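Local coordinates for protein N-acetylmuramoyl-L-alanine amidase (Mycolicibacterium smegmatis, PDB 7AGM) that probably hydrolyses, as a zinc-dependent amidase, the bond between N-acetylmuramic acid and L-alanine in the peptidoglycan of the cell wall, at residues 88-102 with 167-179. Sequence-based numbering, arbitrary orientation. Where two conformers were deposited one is given.
Sequences VDERAAMANSLRPHA and DIAGLNLAQFPSV
Helix 88-98 and the short helix 169-173 run in roughly the same direction, 38° apart with their axes 8.2 Å from each other at closest, and they come nearest where Ala92 faces Gly170. At this approach Gly170 offers no side chain and Ala92 only a methyl, whose CB lies 3.6 Å from Leu173 CB; at the N-terminal ends of the helices Val88 CG2 touches Ala169 CB. Leu173 then sends CD1 along the helix to Asp89 CB, meeting that residue on its aliphatic part while the carboxylate leads away. Asn96 grips the chain leaving helix 169-173 through both ends of its amide. ND2 donates to Leu173 O (2.9 Å, N-H...O 162°), which lies almost in the amide plane, and OD1 accepts Gln175 N at 2.9 Å. The two bonds bracket Ala174, tying the carbonyl before it and the N-H after it to the same side chain. In this Amidase_3 domain, built round a mixed sheet, the grip joins the helix before strand 102-109 to the loop entering strand 178-185, which runs parallel beside it. The zinc ligand His107 lies on strand 102-109. Beyond the helix end, Arg99 has positive phi, and its CA sits over the centre of the Phe176 ring, 3.6 Å from the centroid and 14° off the normal, a CH-pi contact. Pro100 CD approaches the ring off-centre, whereas Asn96 OD1 reaches its edge at CD1 (3.4 Å). Pro177 CG packs 3.5 Å from His101 O.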
ATOM      1  N   VAL A  88      -9.089   4.298   8.911  1.00 16.90           N
ATOM      2  CA  VAL A  88      -7.637   4.191   8.773  1.00 17.09           C
ATOM      3  C   VAL A  88      -6.979   3.706  10.057  1.00 17.11           C
ATOM      4  O   VAL A  88      -5.988   2.971  10.007  1.00 17.71           O
ATOM      5  CB  VAL A  88      -7.013   5.500   8.243  1.00 17.70           C
ATOM      6  CG1 VAL A  88      -7.427   5.750   6.788  1.00 17.73           C
ATOM      7  CG2 VAL A  88      -7.389   6.670   9.124  1.00 19.36           C
ATOM      8  N   ASP A  89      -7.510   4.092  11.221  1.00 17.98           N
ATOM      9  CA  ASP A  89      -6.962   3.564  12.469  1.00 18.75           C
ATOM     10  C   ASP A  89      -7.315   2.091  12.644  1.00 18.36           C
ATOM     11  O   ASP A  89      -6.486   1.299  13.118  1.00 18.67           O
ATOM     12  CB  ASP A  89      -7.399   4.408  13.672  1.00 19.95           C
ATOM     13  CG  ASP A  89      -8.904   4.402  13.900  1.00 22.22           C
ATOM     14  OD1 ASP A  89      -9.677   4.257  12.928  1.00 21.35           O
ATOM     15  OD2 ASP A  89      -9.316   4.587  15.065  1.00 25.94           O
ATOM     16  N   GLU A  90      -8.531   1.705  12.236  1.00 18.27           N
ATOM     17  CA  GLU A  90      -8.954   0.309  12.314  1.00 18.97           C
ATOM     18  C   GLU A  90      -8.107  -0.590  11.416  1.00 17.32           C
ATOM     19  O   GLU A  90      -7.811  -1.731  11.780  1.00 16.90           O
ATOM     20  CB  GLU A  90     -10.441   0.193  11.959  1.00 22.30           C
ATOM     21  CG  GLU A  90     -11.366   0.880  12.964  1.00 26.54           C
ATOM     22  CD  GLU A  90     -12.847   0.871  12.560  1.00 49.28           C
ATOM     23  OE1 GLU A  90     -13.163   0.849  11.350  1.00 27.55           O
ATOM     24  OE2 GLU A  90     -13.702   0.896  13.471  1.00 64.50           O
ATOM     25  N   ARG A  91      -7.715  -0.105  10.234  1.00 16.77           N
ATOM     26  CA  ARG A  91      -6.855  -0.912   9.371  1.00 16.73           C
ATOM     27  C   ARG A  91      -5.498  -1.177  10.020  1.00 16.44           C
ATOM     28  O   ARG A  91      -4.942  -2.279   9.893  1.00 16.57           O
ATOM     29  CB  ARG A  91      -6.711  -0.251   7.998  1.00 17.18           C
ATOM     30  CG  ARG A  91      -8.034  -0.155   7.235  1.00 17.78           C
ATOM     31  CD  ARG A  91      -7.892   0.655   5.971  1.00 19.11           C
ATOM     32  NE  ARG A  91      -9.195   0.825   5.323  1.00 20.05           N
ATOM     33  CZ  ARG A  91      -9.476   0.538   4.050  1.00 19.51           C
ATOM     34  NH1 ARG A  91      -8.537   0.071   3.233  1.00 18.23           N
ATOM     35  NH2 ARG A  91     -10.706   0.739   3.586  1.00 20.56           N
ATOM     36  N   ALA A  92      -4.948  -0.190  10.735  1.00 16.47           N
ATOM     37  CA  ALA A  92      -3.722  -0.446  11.490  1.00 16.53           C
ATOM     38  C   ALA A  92      -3.965  -1.428  12.632  1.00 15.54           C
ATOM     39  O   ALA A  92      -3.150  -2.330  12.863  1.00 15.42           O
ATOM     40  CB  ALA A  92      -3.104   0.857  12.008  1.00 17.06           C
ATOM     41  N   ALA A  93      -5.095  -1.293  13.335  1.00 16.37           N
ATOM     42  CA  ALA A  93      -5.407  -2.218  14.425  1.00 16.19           C
ATOM     43  C   ALA A  93      -5.575  -3.651  13.921  1.00 16.05           C
ATOM     44  O   ALA A  93      -5.100  -4.600  14.555  1.00 15.97           O
ATOM     45  CB  ALA A  93      -6.659  -1.756  15.170  1.00 17.16           C
ATOM     46  N   MET A  94      -6.236  -3.824  12.773  1.00 15.82           N
ATOM     47  CA  MET A  94      -6.366  -5.155  12.180  1.00 16.30           C
ATOM     48  C   MET A  94      -5.002  -5.740  11.851  1.00 14.48           C
ATOM     49  O   MET A  94      -4.738  -6.915  12.128  1.00 15.33           O
ATOM     50  CB  MET A  94      -7.209  -5.076  10.912  1.00 18.82           C
ATOM     51  CG  MET A  94      -8.662  -4.740  11.151  1.00 21.48           C
ATOM     52  SD  MET A  94      -9.493  -4.434   9.569  1.00 26.53           S
ATOM     53  CE  MET A  94      -9.612  -6.105   8.922  1.00 33.73           C
ATOM     54  N   ALA A  95      -4.108  -4.929  11.280  1.00 13.95           N
ATOM     55  CA  ALA A  95      -2.765  -5.409  10.986  1.00 14.35           C
ATOM     56  C   ALA A  95      -2.044  -5.813  12.264  1.00 14.11           C
ATOM     57  O   ALA A  95      -1.465  -6.900  12.349  1.00 14.47           O
ATOM     58  CB  ALA A  95      -1.969  -4.327  10.258  1.00 14.34           C
ATOM     59  N   ASN A  96      -2.103  -4.956  13.285  1.00 14.28           N
ATOM     60  CA  ASN A  96      -1.375  -5.226  14.523  1.00 14.73           C
ATOM     61  C   ASN A  96      -1.901  -6.473  15.227  1.00 14.97           C
ATOM     62  O   ASN A  96      -1.121  -7.227  15.827  1.00 15.28           O
ATOM     63  CB  ASN A  96      -1.432  -4.012  15.454  1.00 14.07           C
ATOM     64  CG  ASN A  96      -0.567  -2.859  14.965  1.00 14.14           C
ATOM     65  OD1 ASN A  96       0.450  -3.072  14.302  1.00 15.24           O
ATOM     66  ND2 ASN A  96      -0.964  -1.632  15.290  1.00 15.51           N
ATOM     67  N   SER A  97      -3.220  -6.710  15.172  1.00 16.17           N
ATOM     68  CA  SER A  97      -3.796  -7.901  15.804  1.00 16.86           C
ATOM     69  C   SER A  97      -3.227  -9.185  15.223  1.00 15.72           C
ATOM     70  O   SER A  97      -3.230 -10.230  15.892  1.00 15.24           O
ATOM     71  CB  SER A  97      -5.318  -7.918  15.617  1.00 19.45           C
ATOM     72  OG  SER A  97      -5.932  -6.811  16.243  1.00 23.58           O
ATOM     73  N   LEU A  98      -2.744  -9.134  13.992  1.00 16.01           N
ATOM     74  CA  LEU A  98      -2.212 -10.306  13.329  1.00 16.48           C
ATOM     75  C   LEU A  98      -0.726 -10.509  13.598  1.00 15.97           C
ATOM     76  O   LEU A  98      -0.202 -11.580  13.276  1.00 16.80           O
ATOM     77  CB  LEU A  98      -2.485 -10.191  11.826  1.00 18.06           C
ATOM     78  CG  LEU A  98      -2.252 -11.393  10.933  1.00 20.65           C
ATOM     79  CD1 LEU A  98      -3.036 -12.608  11.435  1.00 20.83           C
ATOM     80  CD2 LEU A  98      -2.665 -11.038   9.509  1.00 21.78           C
ATOM     81  N   ARG A  99      -0.051  -9.526  14.201  1.00 14.85           N
ATOM     82  CA  ARG A  99       1.389  -9.548  14.447  0.53 15.17           C
ATOM     83  C   ARG A  99       2.122 -10.072  13.205  1.00 15.01           C
ATOM     84  O   ARG A  99       2.877 -11.047  13.288  1.00 15.40           O
ATOM     85  CB  ARG A  99       1.735 -10.373  15.684  0.53 15.61           C
ATOM     86  CG  ARG A  99       0.830 -10.102  16.887  0.53 15.89           C
ATOM     87  CD  ARG A  99       1.308 -10.846  18.120  0.53 16.74           C
ATOM     88  NE  ARG A  99       2.588 -10.297  18.545  0.53 17.15           N
ATOM     89  CZ  ARG A  99       2.735  -9.344  19.461  0.53 17.96           C
ATOM     90  NH1 ARG A  99       1.680  -8.846  20.094  0.53 18.32           N
ATOM     91  NH2 ARG A  99       3.944  -8.892  19.749  0.53 18.75           N
ATOM     92  N   PRO A 100       1.910  -9.458  12.047  1.00 14.33           N
ATOM     93  CA  PRO A 100       2.432 -10.017  10.799  1.00 14.08           C
ATOM     94  C   PRO A 100       3.921  -9.758  10.639  1.00 13.92           C
ATOM     95  O   PRO A 100       4.527  -8.934  11.331  1.00 15.20           O
ATOM     96  CB  PRO A 100       1.648  -9.244   9.734  1.00 14.78           C
ATOM     97  CG  PRO A 100       1.412  -7.920  10.362  1.00 15.45           C
ATOM     98  CD  PRO A 100       1.227  -8.171  11.831  1.00 14.51           C
ATOM     99  N   HIS A 101       4.503 -10.475   9.675  1.00 13.01           N
ATOM    100  CA  HIS A 101       5.879 -10.212   9.278  1.00 13.70           C
ATOM    101  C   HIS A 101       6.002  -9.033   8.322  1.00 14.05           C
ATOM    102  O   HIS A 101       7.078  -8.433   8.231  1.00 15.11           O
ATOM    103  CB  HIS A 101       6.487 -11.468   8.660  1.00 14.48           C
ATOM    104  CG  HIS A 101       6.497 -12.627   9.597  1.00 15.14           C
ATOM    105  ND1 HIS A 101       5.516 -13.593   9.598  1.00 15.68           N
ATOM    106  CD2 HIS A 101       7.335 -12.933  10.614  1.00 16.97           C
ATOM    107  CE1 HIS A 101       5.772 -14.470  10.554  1.00 16.54           C
ATOM    108  NE2 HIS A 101       6.871 -14.093  11.184  1.00 17.75           N
ATOM    109  N   ALA A 102       4.940  -8.707   7.590  1.00 13.56           N
ATOM    110  CA  ALA A 102       4.964  -7.574   6.679  1.00 13.29           C
ATOM    111  C   ALA A 102       3.544  -7.078   6.482  1.00 12.44           C
ATOM    112  O   ALA A 102       2.600  -7.873   6.446  1.00 12.48           O
ATOM    113  CB  ALA A 102       5.554  -7.955   5.314  1.00 13.85           C
ATOM    114  N   ASP A 167       2.328  11.671   8.215  1.00 18.00           N
ATOM    115  CA  ASP A 167       0.912  12.006   8.230  1.00 17.49           C
ATOM    116  C   ASP A 167      -0.011  10.840   7.887  1.00 16.88           C
ATOM    117  O   ASP A 167      -1.220  11.057   7.776  1.00 18.97           O
ATOM    118  CB  ASP A 167       0.628  13.174   7.277  1.00 18.43           C
ATOM    119  CG  ASP A 167       1.014  12.867   5.835  1.00 22.49           C
ATOM    120  OD1 ASP A 167       2.103  12.307   5.603  1.00 22.64           O
ATOM    121  OD2 ASP A 167       0.230  13.195   4.918  1.00 27.59           O
ATOM    122  N   ILE A 168       0.509   9.620   7.726  1.00 15.54           N
ATOM    123  CA  ILE A 168      -0.304   8.463   7.343  1.00 15.15           C
ATOM    124  C   ILE A 168      -0.611   7.662   8.605  1.00 15.13           C
ATOM    125  O   ILE A 168       0.288   7.042   9.188  1.00 14.72           O
ATOM    126  CB  ILE A 168       0.401   7.580   6.300  1.00 16.21           C
ATOM    127  CG1 ILE A 168       0.857   8.388   5.076  1.00 18.97           C
ATOM    128  CG2 ILE A 168      -0.513   6.400   5.897  1.00 15.49           C
ATOM    129  CD1 ILE A 168      -0.253   9.144   4.381  1.00 19.88           C
ATOM    130  N   ALA A 169      -1.886   7.640   9.013  1.00 16.29           N
ATOM    131  CA  ALA A 169      -2.266   6.953  10.248  1.00 16.96           C
ATOM    132  C   ALA A 169      -1.899   5.472  10.216  1.00 16.37           C
ATOM    133  O   ALA A 169      -1.416   4.922  11.213  1.00 17.37           O
ATOM    134  CB  ALA A 169      -3.762   7.142  10.516  1.00 18.40           C
ATOM    135  N   GLY A 170      -2.126   4.800   9.085  1.00 15.56           N
ATOM    136  CA  GLY A 170      -1.830   3.378   9.020  1.00 16.16           C
ATOM    137  C   GLY A 170      -0.359   3.063   9.217  1.00 15.74           C
ATOM    138  O   GLY A 170      -0.011   2.037   9.809  1.00 16.36           O
ATOM    139  N   LEU A 171       0.526   3.939   8.729  1.00 14.49           N
ATOM    140  CA  LEU A 171       1.961   3.788   8.958  1.00 14.13           C
ATOM    141  C   LEU A 171       2.346   4.183  10.378  1.00 14.05           C
ATOM    142  O   LEU A 171       3.101   3.462  11.045  1.00 14.90           O
ATOM    143  CB  LEU A 171       2.735   4.627   7.937  1.00 13.75           C
ATOM    144  CG  LEU A 171       2.658   4.113   6.490  1.00 13.30           C
ATOM    145  CD1 LEU A 171       3.326   5.110   5.559  1.00 13.98           C
ATOM    146  CD2 LEU A 171       3.281   2.739   6.322  1.00 14.26           C
ATOM    147  N   ASN A 172       1.812   5.300  10.876  1.00 13.15           N
ATOM    148  CA  ASN A 172       2.171   5.747  12.222  1.00 13.02           C
ATOM    149  C   ASN A 172       1.798   4.705  13.266  1.00 12.84           C
ATOM    150  O   ASN A 172       2.503   4.532  14.267  1.00 13.60           O
ATOM    151  CB  ASN A 172       1.438   7.043  12.559  1.00 13.20           C
ATOM    152  CG  ASN A 172       1.845   8.203  11.689  1.00 13.23           C
ATOM    153  OD1 ASN A 172       2.922   8.209  11.094  1.00 14.32           O
ATOM    154  ND2 ASN A 172       0.997   9.221  11.645  1.00 14.40           N
ATOM    155  N   LEU A 173       0.675   4.028  13.070  1.00 13.61           N
ATOM    156  CA  LEU A 173       0.142   3.156  14.107  1.00 14.45           C
ATOM    157  C   LEU A 173       0.645   1.722  14.011  1.00 14.26           C
ATOM    158  O   LEU A 173       0.413   0.939  14.941  1.00 15.08           O
ATOM    159  CB  LEU A 173      -1.393   3.188  14.086  1.00 16.16           C
ATOM    160  CG  LEU A 173      -2.044   4.524  14.469  1.00 16.72           C
ATOM    161  CD1 LEU A 173      -3.509   4.581  14.045  1.00 18.04           C
ATOM    162  CD2 LEU A 173      -1.902   4.768  15.971  1.00 16.29           C
ATOM    163  N   ALA A 174       1.334   1.364  12.925  1.00 12.81           N
ATOM    164  CA  ALA A 174       1.817  -0.005  12.773  1.00 12.43           C
ATOM    165  C   ALA A 174       2.921  -0.312  13.772  1.00 13.43           C
ATOM    166  O   ALA A 174       3.819   0.505  14.006  1.00 14.72           O
ATOM    167  CB  ALA A 174       2.348  -0.225  11.354  1.00 14.32           C
ATOM    168  N   GLN A 175       2.868  -1.520  14.330  1.00 14.12           N
ATOM    169  CA  GLN A 175       3.864  -2.016  15.272  1.00 15.44           C
ATOM    170  C   GLN A 175       4.679  -3.166  14.692  1.00 14.99           C
ATOM    171  O   GLN A 175       5.451  -3.800  15.422  1.00 15.84           O
ATOM    172  CB  GLN A 175       3.189  -2.412  16.588  1.00 18.10           C
ATOM    173  CG  GLN A 175       2.401  -1.265  17.226  1.00 24.48           C
ATOM    174  CD  GLN A 175       1.643  -1.694  18.464  1.00 34.96           C
ATOM    175  OE1 GLN A 175       1.824  -2.806  18.959  1.00 42.01           O
ATOM    176  NE2 GLN A 175       0.787  -0.816  18.969  1.00 39.30           N
ATOM    177  N   PHE A 176       4.530  -3.427  13.395  1.00 13.72           N
ATOM    178  CA  PHE A 176       5.188  -4.482  12.641  1.00 13.06           C
ATOM    179  C   PHE A 176       5.587  -3.874  11.308  1.00 12.35           C
ATOM    180  O   PHE A 176       5.112  -2.792  10.960  1.00 13.33           O
ATOM    181  CB  PHE A 176       4.219  -5.667  12.476  1.00 13.12           C
ATOM    182  CG  PHE A 176       3.782  -6.210  13.798  1.00 13.81           C
ATOM    183  CD1 PHE A 176       2.672  -5.691  14.451  1.00 14.60           C
ATOM    184  CD2 PHE A 176       4.552  -7.159  14.444  1.00 14.71           C
ATOM    185  CE1 PHE A 176       2.327  -6.137  15.717  1.00 14.80           C
ATOM    186  CE2 PHE A 176       4.208  -7.610  15.711  1.00 15.57           C
ATOM    187  CZ  PHE A 176       3.097  -7.104  16.343  1.00 15.58           C
ATOM    188  N   PRO A 177       6.491  -4.511  10.564  1.00 13.12           N
ATOM    189  CA  PRO A 177       7.036  -3.862   9.362  1.00 13.72           C
ATOM    190  C   PRO A 177       5.925  -3.508   8.381  1.00 12.11           C
ATOM    191  O   PRO A 177       5.048  -4.329   8.093  1.00 13.10           O
ATOM    192  CB  PRO A 177       7.979  -4.922   8.784  1.00 14.21           C
ATOM    193  CG  PRO A 177       8.396  -5.711   9.976  1.00 14.33           C
ATOM    194  CD  PRO A 177       7.177  -5.779  10.854  1.00 13.48           C
ATOM    195  N   SER A 178       5.962  -2.271   7.865  1.00 11.74           N
ATOM    196  CA  SER A 178       4.820  -1.748   7.117  1.00 12.06           C
ATOM    197  C   SER A 178       5.263  -0.671   6.140  1.00 11.91           C
ATOM    198  O   SER A 178       6.043   0.219   6.502  1.00 12.89           O
ATOM    199  CB  SER A 178       3.777  -1.184   8.088  1.00 13.00           C
ATOM    200  OG  SER A 178       2.605  -0.762   7.412  1.00 14.37           O
ATOM    201  N   VAL A 179       4.784  -0.775   4.897  1.00 11.37           N
ATOM    202  CA  VAL A 179       5.027   0.240   3.877  1.00 12.01           C
ATOM    203  C   VAL A 179       3.726   0.471   3.126  1.00 11.96           C
ATOM    204  O   VAL A 179       2.815  -0.364   3.143  1.00 12.05           O
ATOM    205  CB  VAL A 179       6.159  -0.136   2.884  1.00 12.55           C
ATOM    206  CG1 VAL A 179       7.506  -0.324   3.625  1.00 12.96           C
ATOM    207  CG2 VAL A 179       5.773  -1.365   2.058  1.00 13.17           C
TER